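Local atomic coordinates of iron transport multicopper oxidase FET3 (Saccharomyces cerevisiae, PDB entry 1ZPU), a protein that oxidises ferrous to ferric iron with molecular oxygen, using four bound coppers, so that yeast can import the iron through the permease FTR1. Residues A[33-44]-A[115-123]; A[64-74]-A[89-97]. One frame throughout, in Å; residues are numbered along the deposited sequence.

How the contacts relate
Both contacts lie in the first plastocyanin-like domain of this multicopper oxidase, their centres about 13 Å apart, and contact 2 is nested along the chain inside the loop that contact 1 closes. Contact 1 pairs strand 36-39 with strand 117-123 in one sheet; contact 2 lays the loop 64-74, which follows strand 60-62 of that sheet, against strand 88-94 of the other. They join where residues 41-44 run beside 93-95: strands 43-49 and 88-94 are neighbours, and Phe93 of contact 2 touches Phe120 of contact 1. Together they tie the two sheets of the domain that supplies copper ligands His60, His62, His105 and His107.

Contact 1. Residues A[33-44]-A[115-123]; sequences WPDITVNKGDRV and GMKGLFIIK. With NAG (2-acetamido-2-deoxy-beta-D-glucopyranose), chain K; NAG (2-acetamido-2-deoxy-beta-D-glucopyranose), chain G; NAG (2-acetamido-2-deoxy-beta-D-glucopyranose), chain B.
The six-membered ring of Trp33 carries Met116 on one face: CG stands 4.0 Å from the ring centroid, a CH-pi contact, while SD approaches more obliquely as a Met-aromatic partner. Lys117 N lies over the same face of the indole, toward the five-membered ring near CG. Phe120 has Ile36 over one face and Val44 CG2 at its edge, 3.7 Å from Phe120 CZ, with Val38 CG2 coming in obliquely near CE1. The CG of Phe120 is anti to its backbone N (chi1 -165°), which carries the ring across to the side chains of Ile36 and Val38. Trp33 NE1 donates to the carbonyl of Ile25, outside the two segments, which probably helps to fix the turn of the indole. An alanine at Trp33 is likely to leave Met116 without its aromatic partner, open a gap above it and deprive the Ile25 carbonyl of its donor.

Backbone bonds join the strands, among them Ile121 N to Ile36 O at 2.7 Å and Val38 N to Ile121 O at 2.9 Å. Ahead of this ladder, Asp35 stands in with its carboxylate: OD1 accepts Leu119 N at 2.9 Å on its anti side, 23° out of the plane, and OD2 turns to the O6 of a glycan sugar. At the far end a type II turn, Asn39 to Asp42, leads into strand 43-49. On the sheet face bearing Thr37, the bent chain of Lys123 lays CD against Thr37 CG2. The parallel pairing of strand 36-39 with strand 117-123 forms one margin of a sheet in the cupredoxin fold.

Contact 2. Residues A[64-74]-A[89-97]; sequences LFQNGTASMDG and MLYNFTVDY. With NAG (2-acetamido-2-deoxy-beta-D-glucopyranose), chain C; NAG (2-acetamido-2-deoxy-beta-D-glucopyranose), chain K.
Met72 reaches across to strand 88-94 of the cupredoxin domain from a short 3-10 segment in the loop 64-74. Its CB lies obliquely off the Phe93 ring. CG lies 3.4 Å from Asn92 O, and a bend at chi2 (-63°) then turns SD back along the strand toward Asn92 N. SD accepts a weak but nearly straight hydrogen bond from Asn92 N at 3.3 Å (N-H...S 176°), and the terminal CE rests 3.4 Å from Asn92 O. Asn92 carries its own N-linked sugar, its OD1 accepting a bond from Arg43. The backbone carbonyl of Met72 meets the edge of the Tyr91 ring, whose hydroxyl is held by Gln80 and Met59.

Phe93 is clasped from two directions. The amide of Gln66 puts NE2 over the centre of one ring face, its plane turned 77° from the ring, and Leu64 brings CD2 to the CE1 side at about a right angle. The loop carries on toward copper: Asp73 bonds through OD2 to His397 and through its carbonyl to His60, both copper ligands, so that it acts as a second-shell residue for two copper sites.

At the outer end, Phe65 CD2 packs on Tyr97 CB, and Asn67 bears an N-linked sugar. The side-chain amide of Asn67 lies over one face of the Tyr97 ring, with its sugar following over the rim, and Tyr97 OH is hydrogen-bonded to O6 of that sugar at 2.8 Å.

Contact 1. Residues A[33-44]-A[115-123]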
loop_
_atom_site.group_PDB
_atom_site.type_symbol
_atom_site.label_atom_id
_atom_site.label_comp_id
_atom_site.label_asym_id
_atom_site.label_seq_id
_atom_site.Cartn_x
_atom_site.Cartn_y
_atom_site.Cartn_z
ATOM N N TRP A 33 -3.242 3.639 16.819
ATOM C CA TRP A 33 -3.903 4.769 16.159
ATOM C C TRP A 33 -5.390 4.493 15.915
ATOM O O TRP A 33 -5.793 3.336 15.816
ATOM C CB TRP A 33 -3.178 5.102 14.858
ATOM C CG TRP A 33 -1.919 5.873 15.090
ATOM C CD1 TRP A 33 -0.803 5.452 15.769
ATOM C CD2 TRP A 33 -1.643 7.206 14.660
ATOM N NE1 TRP A 33 0.141 6.450 15.793
ATOM C CE2 TRP A 33 -0.348 7.535 15.115
ATOM C CE3 TRP A 33 -2.368 8.159 13.942
ATOM C CZ2 TRP A 33 0.236 8.787 14.876
ATOM C CZ3 TRP A 33 -1.793 9.389 13.704
ATOM C CH2 TRP A 33 -0.498 9.698 14.172
ATOM N N PRO A 34 -6.219 5.544 15.844
ATOM C CA PRO A 34 -7.667 5.354 15.715
ATOM C C PRO A 34 -8.087 4.832 14.346
ATOM O O PRO A 34 -7.312 4.908 13.394
ATOM C CB PRO A 34 -8.208 6.770 15.882
ATOM C CG PRO A 34 -7.098 7.645 15.415
ATOM C CD PRO A 34 -5.858 6.974 15.878
ATOM N N ASP A 35 -9.307 4.319 14.244
ATOM C CA ASP A 35 -9.889 4.034 12.939
ATOM C C ASP A 35 -10.940 5.072 12.595
ATOM O O ASP A 35 -11.711 5.493 13.461
ATOM C CB ASP A 35 -10.505 2.641 12.896
ATOM C CG ASP A 35 -9.542 1.556 13.371
ATOM O OD1 ASP A 35 -8.376 1.479 12.872
ATOM O OD2 ASP A 35 -9.973 0.772 14.260
ATOM N N ILE A 36 -10.972 5.481 11.329
ATOM C CA ILE A 36 -11.980 6.432 10.849
ATOM C C ILE A 36 -13.111 5.699 10.138
ATOM O O ILE A 36 -12.866 4.820 9.313
ATOM C CB ILE A 36 -11.372 7.461 9.879
ATOM C CG1 ILE A 36 -10.256 8.252 10.558
ATOM C CG2 ILE A 36 -12.438 8.422 9.405
ATOM C CD1 ILE A 36 -9.326 8.953 9.575
ATOM N N THR A 37 -14.346 6.069 10.461
ATOM C CA THR A 37 -15.503 5.558 9.741
ATOM C C THR A 37 -16.361 6.738 9.296
ATOM O O THR A 37 -16.826 7.525 10.124
ATOM C CB THR A 37 -16.295 4.546 10.599
ATOM O OG1 THR A 37 -15.414 3.501 11.029
ATOM C CG2 THR A 37 -17.422 3.918 9.810
ATOM N N VAL A 38 -16.537 6.875 7.983
ATOM C CA VAL A 38 -17.352 7.964 7.434
ATOM C C VAL A 38 -18.386 7.432 6.435
ATOM O O VAL A 38 -18.351 6.248 6.067
ATOM C CB VAL A 38 -16.488 9.079 6.784
ATOM C CG1 VAL A 38 -15.471 9.608 7.772
ATOM C CG2 VAL A 38 -15.788 8.566 5.536
ATOM N N ASN A 39 -19.300 8.306 6.014
ATOM C CA ASN A 39 -20.269 7.985 4.983
ATOM C C ASN A 39 -19.853 8.533 3.625
ATOM O O ASN A 39 -19.145 9.539 3.545
ATOM C CB ASN A 39 -21.629 8.558 5.356
ATOM C CG ASN A 39 -22.426 7.631 6.245
ATOM O OD1 ASN A 39 -22.899 6.579 5.808
ATOM N ND2 ASN A 39 -22.595 8.023 7.502
ATOM N N LYS A 40 -20.303 7.874 2.560
ATOM C CA LYS A 40 -20.075 8.341 1.200
ATOM C C LYS A 40 -20.313 9.847 1.127
ATOM O O LYS A 40 -21.349 10.351 1.572
ATOM C CB LYS A 40 -21.009 7.600 0.234
ATOM C CG LYS A 40 -20.797 7.895 -1.260
ATOM C CD LYS A 40 -19.506 7.245 -1.783
ATOM C CE LYS A 40 -19.461 7.166 -3.321
ATOM N NZ LYS A 40 -20.690 6.577 -3.963
ATOM N N GLY A 41 -19.336 10.566 0.586
ATOM C CA GLY A 41 -19.467 12.002 0.381
ATOM C C GLY A 41 -19.222 12.884 1.595
ATOM O O GLY A 41 -19.425 14.090 1.520
ATOM N N ASP A 42 -18.793 12.302 2.714
ATOM C CA ASP A 42 -18.404 13.099 3.882
ATOM C C ASP A 42 -17.071 13.827 3.681
ATOM O O ASP A 42 -16.266 13.454 2.819
ATOM C CB ASP A 42 -18.360 12.239 5.152
ATOM C CG ASP A 42 -19.740 11.988 5.745
ATOM O OD1 ASP A 42 -20.732 12.543 5.226
ATOM O OD2 ASP A 42 -19.834 11.243 6.747
ATOM N N ARG A 43 -16.861 14.876 4.466
ATOM C CA ARG A 43 -15.598 15.598 4.473
ATOM C C ARG A 43 -14.762 15.145 5.667
ATOM O O ARG A 43 -15.261 15.041 6.779
ATOM C CB ARG A 43 -15.831 17.111 4.516
ATOM C CG ARG A 43 -14.549 17.930 4.477
ATOM C CD ARG A 43 -14.801 19.425 4.316
ATOM N NE ARG A 43 -15.394 19.765 3.023
ATOM C CZ ARG A 43 -14.723 19.852 1.877
ATOM N NH1 ARG A 43 -13.418 19.625 1.844
ATOM N NH2 ARG A 43 -15.363 20.174 0.761
ATOM N N VAL A 44 -13.489 14.866 5.422
ATOM C CA VAL A 44 -12.556 14.505 6.488
ATOM C C VAL A 44 -11.483 15.575 6.593
ATOM O O VAL A 44 -10.805 15.882 5.610
ATOM C CB VAL A 44 -11.890 13.104 6.265
ATOM C CG1 VAL A 44 -10.956 12.759 7.412
ATOM C CG2 VAL A 44 -12.937 12.005 6.112
ATOM N N GLY A 115 4.169 1.870 13.758
ATOM C CA GLY A 115 2.860 1.991 14.408
ATOM C C GLY A 115 1.879 3.002 13.841
ATOM O O GLY A 115 0.687 2.963 14.189
ATOM N N MET A 116 2.356 3.899 12.975
ATOM C CA MET A 116 1.523 5.005 12.460
ATOM C C MET A 116 0.640 4.554 11.294
ATOM O O MET A 116 0.956 4.795 10.115
ATOM C CB MET A 116 2.389 6.204 12.079
ATOM C CG MET A 116 1.645 7.436 11.703
ATOM S SD MET A 116 2.806 8.841 11.558
ATOM C CE MET A 116 1.795 10.004 10.670
ATOM N N LYS A 117 -0.474 3.915 11.636
ATOM C CA LYS A 117 -1.351 3.300 10.650
ATOM C C LYS A 117 -2.674 2.922 11.324
ATOM O O LYS A 117 -2.717 2.655 12.522
ATOM C CB LYS A 117 -0.691 2.066 10.035
ATOM C CG LYS A 117 -0.348 0.983 11.061
ATOM C CD LYS A 117 0.764 0.050 10.579
ATOM C CE LYS A 117 0.679 -1.346 11.219
ATOM N NZ LYS A 117 1.977 -2.086 11.068
ATOM N N GLY A 118 -3.747 2.909 10.538
ATOM C CA GLY A 118 -5.098 2.751 11.041
ATOM C C GLY A 118 -6.054 2.523 9.891
ATOM O O GLY A 118 -5.714 2.781 8.738
ATOM N N LEU A 119 -7.252 2.040 10.203
ATOM C CA LEU A 119 -8.252 1.749 9.191
ATOM C C LEU A 119 -9.122 2.949 8.831
ATOM O O LEU A 119 -9.394 3.813 9.654
ATOM C CB LEU A 119 -9.129 0.583 9.644
ATOM C CG LEU A 119 -8.463 -0.770 9.908
ATOM C CD1 LEU A 119 -9.514 -1.817 10.103
ATOM C CD2 LEU A 119 -7.557 -1.192 8.782
ATOM N N PHE A 120 -9.570 2.975 7.585
ATOM C CA PHE A 120 -10.430 4.029 7.077
ATOM C C PHE A 120 -11.592 3.356 6.361
ATOM O O PHE A 120 -11.416 2.820 5.261
ATOM C CB PHE A 120 -9.640 4.905 6.105
ATOM C CG PHE A 120 -10.302 6.214 5.783
ATOM C CD1 PHE A 120 -11.478 6.257 5.032
ATOM C CD2 PHE A 120 -9.722 7.417 6.207
ATOM C CE1 PHE A 120 -12.084 7.476 4.738
ATOM C CE2 PHE A 120 -10.321 8.647 5.917
ATOM C CZ PHE A 120 -11.499 8.682 5.180
ATOM N N ILE A 121 -12.766 3.372 6.987
ATOM C CA ILE A 121 -13.936 2.697 6.437
ATOM C C ILE A 121 -14.954 3.684 5.922
ATOM O O ILE A 121 -15.354 4.615 6.645
ATOM C CB ILE A 121 -14.601 1.740 7.474
ATOM C CG1 ILE A 121 -13.976 0.363 7.385
ATOM C CG2 ILE A 121 -16.072 1.568 7.210
ATOM C CD1 ILE A 121 -12.749 0.217 8.210
ATOM N N ILE A 122 -15.378 3.479 4.677
ATOM C CA ILE A 122 -16.470 4.267 4.106
ATOM C C ILE A 122 -17.675 3.368 3.855
ATOM O O ILE A 122 -17.576 2.389 3.111
ATOM C CB ILE A 122 -16.047 4.963 2.792
ATOM C CG1 ILE A 122 -14.760 5.760 2.997
ATOM C CG2 ILE A 122 -17.162 5.866 2.287
ATOM C CD1 ILE A 122 -14.044 6.086 1.716
ATOM N N LYS A 123 -18.806 3.692 4.476
ATOM C CA LYS A 123 -20.024 2.903 4.256
ATOM C C LYS A 123 -20.832 3.419 3.082
ATOM O O LYS A 123 -20.833 4.630 2.800
ATOM C CB LYS A 123 -20.940 2.882 5.481
ATOM C CG LYS A 123 -20.286 2.455 6.779
ATOM C CD LYS A 123 -19.981 3.674 7.641
ATOM C CE LYS A 123 -21.256 4.350 8.167
ATOM N NZ LYS A 123 -20.969 5.741 8.637
HETATM C C1 NAG K . -11.496 22.462 4.028
HETATM C C2 NAG K . -11.312 23.959 4.297
HETATM C C3 NAG K . -12.611 24.684 3.975
HETATM C C4 NAG K . -12.993 24.401 2.528
HETATM C C5 NAG K . -12.849 22.929 2.126
HETATM C C6 NAG K . -12.845 22.794 0.602
HETATM C C7 NAG K . -11.264 24.272 6.804
HETATM C C8 NAG K . -12.425 25.173 7.156
HETATM N N2 NAG K . -10.734 24.343 5.586
HETATM O O3 NAG K . -12.426 26.081 4.121
HETATM O O4 NAG K . -14.317 24.842 2.322
HETATM O O5 NAG K . -11.658 22.336 2.629
HETATM O O6 NAG K . -12.141 23.872 0.018
HETATM O O7 NAG K . -10.795 23.517 7.648
HETATM C C1 NAG G . -9.855 -5.396 15.640
HETATM C C2 NAG G . -11.088 -5.878 16.411
HETATM C C3 NAG G . -12.365 -5.347 15.771
HETATM C C4 NAG G . -12.322 -3.838 15.506
HETATM C C5 NAG G . -11.024 -3.489 14.807
HETATM C C6 NAG G . -10.907 -1.980 14.803
HETATM C C7 NAG G . -11.282 -8.008 17.604
HETATM C C8 NAG G . -11.591 -9.486 17.529
HETATM N N2 NAG G . -11.118 -7.326 16.470
HETATM O O3 NAG G . -13.432 -5.617 16.638
HETATM O O4 NAG G . -13.332 -3.427 14.600
HETATM O O5 NAG G . -9.931 -3.993 15.526
HETATM O O6 NAG G . -9.779 -1.564 14.076
HETATM O O7 NAG G . -11.191 -7.470 18.704
HETATM C C1 NAG B . -14.525 -2.880 15.179
HETATM C C2 NAG B . -15.269 -2.168 14.059
HETATM C C3 NAG B . -16.593 -1.615 14.576
HETATM C C4 NAG B . -17.431 -2.644 15.328
HETATM C C5 NAG B . -16.561 -3.433 16.301
HETATM C C6 NAG B . -17.299 -4.654 16.832
HETATM C C7 NAG B . -13.918 -1.093 12.335
HETATM C C8 NAG B . -13.006 0.058 12.015
HETATM N N2 NAG B . -14.495 -1.059 13.533
HETATM O O3 NAG B . -17.321 -1.078 13.498
HETATM O O4 NAG B . -18.376 -1.939 16.096
HETATM O O5 NAG B . -15.375 -3.887 15.688
HETATM O O6 NAG B . -16.431 -5.373 17.676
HETATM O O7 NAG B . -14.107 -2.003 11.523
#

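Contact 2. Residues A[64-74]-A[89-97]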
loop_
_atom_site.group_PDB
_atom_site.type_symbol
_atom_site.label_atom_id
_atom_site.label_comp_id
_atom_site.label_asym_id
_atom_site.label_seq_id
_atom_site.Cartn_x
_atom_site.Cartn_y
_atom_site.Cartn_z
ATOM N N LEU A 64 -7.923 5.938 -1.610
ATOM C CA LEU A 64 -8.756 7.087 -1.886
ATOM C C LEU A 64 -8.265 7.793 -3.145
ATOM O O LEU A 64 -7.066 7.974 -3.337
ATOM C CB LEU A 64 -8.742 8.005 -0.671
ATOM C CG LEU A 64 -9.781 7.764 0.438
ATOM C CD1 LEU A 64 -9.980 6.316 0.855
ATOM C CD2 LEU A 64 -9.470 8.624 1.645
ATOM N N PHE A 65 -9.191 8.167 -4.017
ATOM C CA PHE A 65 -8.827 8.661 -5.347
ATOM C C PHE A 65 -8.371 10.113 -5.358
ATOM O O PHE A 65 -7.742 10.560 -6.317
ATOM C CB PHE A 65 -9.981 8.464 -6.333
ATOM C CG PHE A 65 -10.307 7.013 -6.615
ATOM C CD1 PHE A 65 -9.314 6.030 -6.569
ATOM C CD2 PHE A 65 -11.602 6.634 -6.945
ATOM C CE1 PHE A 65 -9.614 4.704 -6.821
ATOM C CE2 PHE A 65 -11.901 5.309 -7.203
ATOM C CZ PHE A 65 -10.909 4.346 -7.148
ATOM N N GLN A 66 -8.703 10.843 -4.294
ATOM C CA GLN A 66 -8.316 12.243 -4.127
ATOM C C GLN A 66 -8.624 13.077 -5.376
ATOM O O GLN A 66 -7.868 13.974 -5.748
ATOM C CB GLN A 66 -6.835 12.349 -3.708
ATOM C CG GLN A 66 -6.449 11.600 -2.404
ATOM C CD GLN A 66 -7.154 12.134 -1.145
ATOM O OE1 GLN A 66 -7.775 13.210 -1.154
ATOM N NE2 GLN A 66 -7.049 11.383 -0.054
ATOM N N ASN A 67 -9.755 12.768 -6.007
ATOM C CA ASN A 67 -10.189 13.395 -7.257
ATOM C C ASN A 67 -10.368 14.889 -7.064
ATOM O O ASN A 67 -11.232 15.312 -6.309
ATOM C CB ASN A 67 -11.501 12.753 -7.717
ATOM C CG ASN A 67 -11.740 12.887 -9.205
ATOM O OD1 ASN A 67 -11.450 13.918 -9.806
ATOM N ND2 ASN A 67 -12.306 11.842 -9.801
ATOM N N GLY A 68 -9.531 15.681 -7.725
ATOM C CA GLY A 68 -9.593 17.137 -7.612
ATOM C C GLY A 68 -8.808 17.727 -6.451
ATOM O O GLY A 68 -8.706 18.949 -6.331
ATOM N N THR A 69 -8.246 16.869 -5.601
ATOM C CA THR A 69 -7.497 17.305 -4.428
ATOM C C THR A 69 -6.196 16.515 -4.251
ATOM O O THR A 69 -5.916 16.007 -3.164
ATOM C CB THR A 69 -8.338 17.161 -3.137
ATOM O OG1 THR A 69 -8.856 15.826 -3.041
ATOM C CG2 THR A 69 -9.486 18.158 -3.101
ATOM N N ALA A 70 -5.401 16.417 -5.323
ATOM C CA ALA A 70 -4.096 15.711 -5.317
ATOM C C ALA A 70 -3.175 16.120 -4.166
ATOM O O ALA A 70 -2.444 15.309 -3.620
ATOM C CB ALA A 70 -3.375 15.909 -6.646
ATOM N N SER A 71 -3.215 17.392 -3.813
ATOM C CA SER A 71 -2.473 17.940 -2.689
ATOM C C SER A 71 -2.644 17.136 -1.390
ATOM O O SER A 71 -1.834 17.236 -0.473
ATOM C CB SER A 71 -2.933 19.392 -2.483
ATOM O OG SER A 71 -2.748 19.805 -1.149
ATOM N N MET A 72 -3.705 16.344 -1.313
ATOM C CA MET A 72 -4.065 15.691 -0.057
ATOM C C MET A 72 -3.663 14.220 -0.009
ATOM O O MET A 72 -3.964 13.530 0.967
ATOM C CB MET A 72 -5.571 15.818 0.226
ATOM C CG MET A 72 -6.118 17.238 0.266
ATOM S SD MET A 72 -5.398 18.223 1.586
ATOM C CE MET A 72 -6.008 19.863 1.166
ATOM N N ASP A 73 -2.975 13.747 -1.047
ATOM C CA ASP A 73 -2.614 12.334 -1.158
ATOM C C ASP A 73 -1.573 11.894 -0.137
ATOM O O ASP A 73 -1.491 10.714 0.199
ATOM C CB ASP A 73 -2.111 12.009 -2.559
ATOM C CG ASP A 73 -2.140 10.521 -2.851
ATOM O OD1 ASP A 73 -3.132 9.866 -2.468
ATOM O OD2 ASP A 73 -1.177 10.019 -3.466
ATOM N N GLY A 74 -0.771 12.843 0.334
ATOM C CA GLY A 74 0.171 12.598 1.428
ATOM C C GLY A 74 1.466 11.889 1.086
ATOM O O GLY A 74 2.004 11.164 1.904
ATOM N N MET A 89 0.108 19.903 9.396
ATOM C CA MET A 89 -0.528 19.888 8.089
ATOM C C MET A 89 -2.011 19.524 8.205
ATOM O O MET A 89 -2.385 18.635 8.973
ATOM C CB MET A 89 0.236 18.984 7.115
ATOM C CG MET A 89 -0.552 18.553 5.876
ATOM S SD MET A 89 0.380 18.323 4.343
ATOM C CE MET A 89 1.956 17.749 4.922
ATOM N N LEU A 90 -2.846 20.248 7.468
ATOM C CA LEU A 90 -4.261 19.954 7.413
ATOM C C LEU A 90 -4.571 19.152 6.164
ATOM O O LEU A 90 -4.347 19.614 5.047
ATOM C CB LEU A 90 -5.092 21.235 7.466
ATOM C CG LEU A 90 -6.600 21.103 7.221
ATOM C CD1 LEU A 90 -7.300 20.199 8.251
ATOM C CD2 LEU A 90 -7.228 22.468 7.188
ATOM N N TYR A 91 -5.065 17.938 6.371
ATOM C CA TYR A 91 -5.551 17.093 5.291
ATOM C C TYR A 91 -7.062 17.289 5.200
ATOM O O TYR A 91 -7.794 16.922 6.111
ATOM C CB TYR A 91 -5.174 15.622 5.548
ATOM C CG TYR A 91 -3.687 15.338 5.399
ATOM C CD1 TYR A 91 -2.843 15.309 6.508
ATOM C CD2 TYR A 91 -3.123 15.113 4.144
ATOM C CE1 TYR A 91 -1.465 15.059 6.373
ATOM C CE2 TYR A 91 -1.751 14.857 3.993
ATOM C CZ TYR A 91 -0.926 14.834 5.111
ATOM O OH TYR A 91 0.429 14.582 4.954
ATOM N N ASN A 92 -7.514 17.884 4.102
ATOM C CA ASN A 92 -8.891 18.318 3.961
ATOM C C ASN A 92 -9.417 17.823 2.635
ATOM O O ASN A 92 -9.055 18.345 1.588
ATOM C CB ASN A 92 -8.928 19.843 4.020
ATOM C CG ASN A 92 -10.329 20.412 4.130
ATOM O OD1 ASN A 92 -11.329 19.730 3.865
ATOM N ND2 ASN A 92 -10.399 21.683 4.544
ATOM N N PHE A 93 -10.259 16.798 2.681
ATOM C CA PHE A 93 -10.732 16.139 1.467
ATOM C C PHE A 93 -12.105 15.522 1.646
ATOM O O PHE A 93 -12.517 15.214 2.758
ATOM C CB PHE A 93 -9.730 15.082 0.990
ATOM C CG PHE A 93 -9.508 13.956 1.966
ATOM C CD1 PHE A 93 -10.237 12.777 1.871
ATOM C CD2 PHE A 93 -8.554 14.061 2.964
ATOM C CE1 PHE A 93 -10.025 11.721 2.768
ATOM C CE2 PHE A 93 -8.343 13.008 3.864
ATOM C CZ PHE A 93 -9.078 11.840 3.764
ATOM N N THR A 94 -12.810 15.349 0.534
ATOM C CA THR A 94 -14.105 14.682 0.534
ATOM C C THR A 94 -13.915 13.264 0.040
ATOM O O THR A 94 -12.826 12.890 -0.407
ATOM C CB THR A 94 -15.102 15.375 -0.378
ATOM O OG1 THR A 94 -14.500 16.549 -0.925
ATOM C CG2 THR A 94 -16.342 15.762 0.391
ATOM N N VAL A 95 -14.978 12.477 0.120
ATOM C CA VAL A 95 -14.900 11.067 -0.219
ATOM C C VAL A 95 -16.065 10.701 -1.161
ATOM O O VAL A 95 -16.965 9.930 -0.828
ATOM C CB VAL A 95 -14.767 10.258 1.092
ATOM C CG1 VAL A 95 -15.732 9.108 1.169
ATOM C CG2 VAL A 95 -13.325 9.802 1.259
ATOM N N ASP A 96 -16.040 11.296 -2.351
ATOM C CA ASP A 96 -17.147 11.172 -3.290
ATOM C C ASP A 96 -17.032 9.970 -4.219
ATOM O O ASP A 96 -18.022 9.569 -4.832
ATOM C CB ASP A 96 -17.292 12.453 -4.094
ATOM C CG ASP A 96 -17.814 13.607 -3.251
ATOM O OD1 ASP A 96 -19.047 13.668 -2.988
ATOM O OD2 ASP A 96 -16.981 14.456 -2.856
ATOM N N TYR A 97 -15.840 9.387 -4.313
ATOM C CA TYR A 97 -15.579 8.387 -5.344
ATOM C C TYR A 97 -15.143 7.038 -4.793
ATOM O O TYR A 97 -14.865 6.113 -5.561
ATOM C CB TYR A 97 -14.561 8.929 -6.347
ATOM C CG TYR A 97 -14.999 10.216 -7.018
ATOM C CD1 TYR A 97 -14.607 11.455 -6.512
ATOM C CD2 TYR A 97 -15.813 10.195 -8.162
ATOM C CE1 TYR A 97 -15.010 12.649 -7.130
ATOM C CE2 TYR A 97 -16.219 11.384 -8.791
ATOM C CZ TYR A 97 -15.812 12.604 -8.267
ATOM O OH TYR A 97 -16.198 13.772 -8.867
HETATM C C1 NAG C . -12.765 12.125 -11.143
HETATM C C2 NAG C . -13.138 10.686 -11.502
HETATM C C3 NAG C . -13.805 10.586 -12.871
HETATM C C4 NAG C . -14.958 11.591 -12.990
HETATM C C5 NAG C . -14.491 12.981 -12.519
HETATM C C6 NAG C . -15.621 14.002 -12.531
HETATM C C7 NAG C . -11.912 8.838 -10.488
HETATM C C8 NAG C . -10.602 8.111 -10.399
HETATM N N2 NAG C . -11.990 9.798 -11.424
HETATM O O3 NAG C . -14.298 9.276 -13.021
HETATM O O4 NAG C . -15.507 11.606 -14.304
HETATM O O5 NAG C . -13.948 12.908 -11.204
HETATM O O6 NAG C . -16.621 13.590 -11.626
HETATM O O7 NAG C . -12.839 8.536 -9.720
HETATM C C1 NAG K . -11.496 22.462 4.028
HETATM C C2 NAG K . -11.312 23.959 4.297
HETATM C C3 NAG K . -12.611 24.684 3.975
HETATM C C4 NAG K . -12.993 24.401 2.528
HETATM C C5 NAG K . -12.849 22.929 2.126
HETATM C C6 NAG K . -12.845 22.794 0.602
HETATM C C7 NAG K . -11.264 24.272 6.804
HETATM C C8 NAG K . -12.425 25.173 7.156
HETATM N N2 NAG K . -10.734 24.343 5.586
HETATM O O3 NAG K . -12.426 26.081 4.121
HETATM O O4 NAG K . -14.317 24.842 2.322
HETATM O O5 NAG K . -11.658 22.336 2.629
HETATM O O6 NAG K . -12.141 23.872 0.018
HETATM O O7 NAG K . -10.795 23.517 7.648
#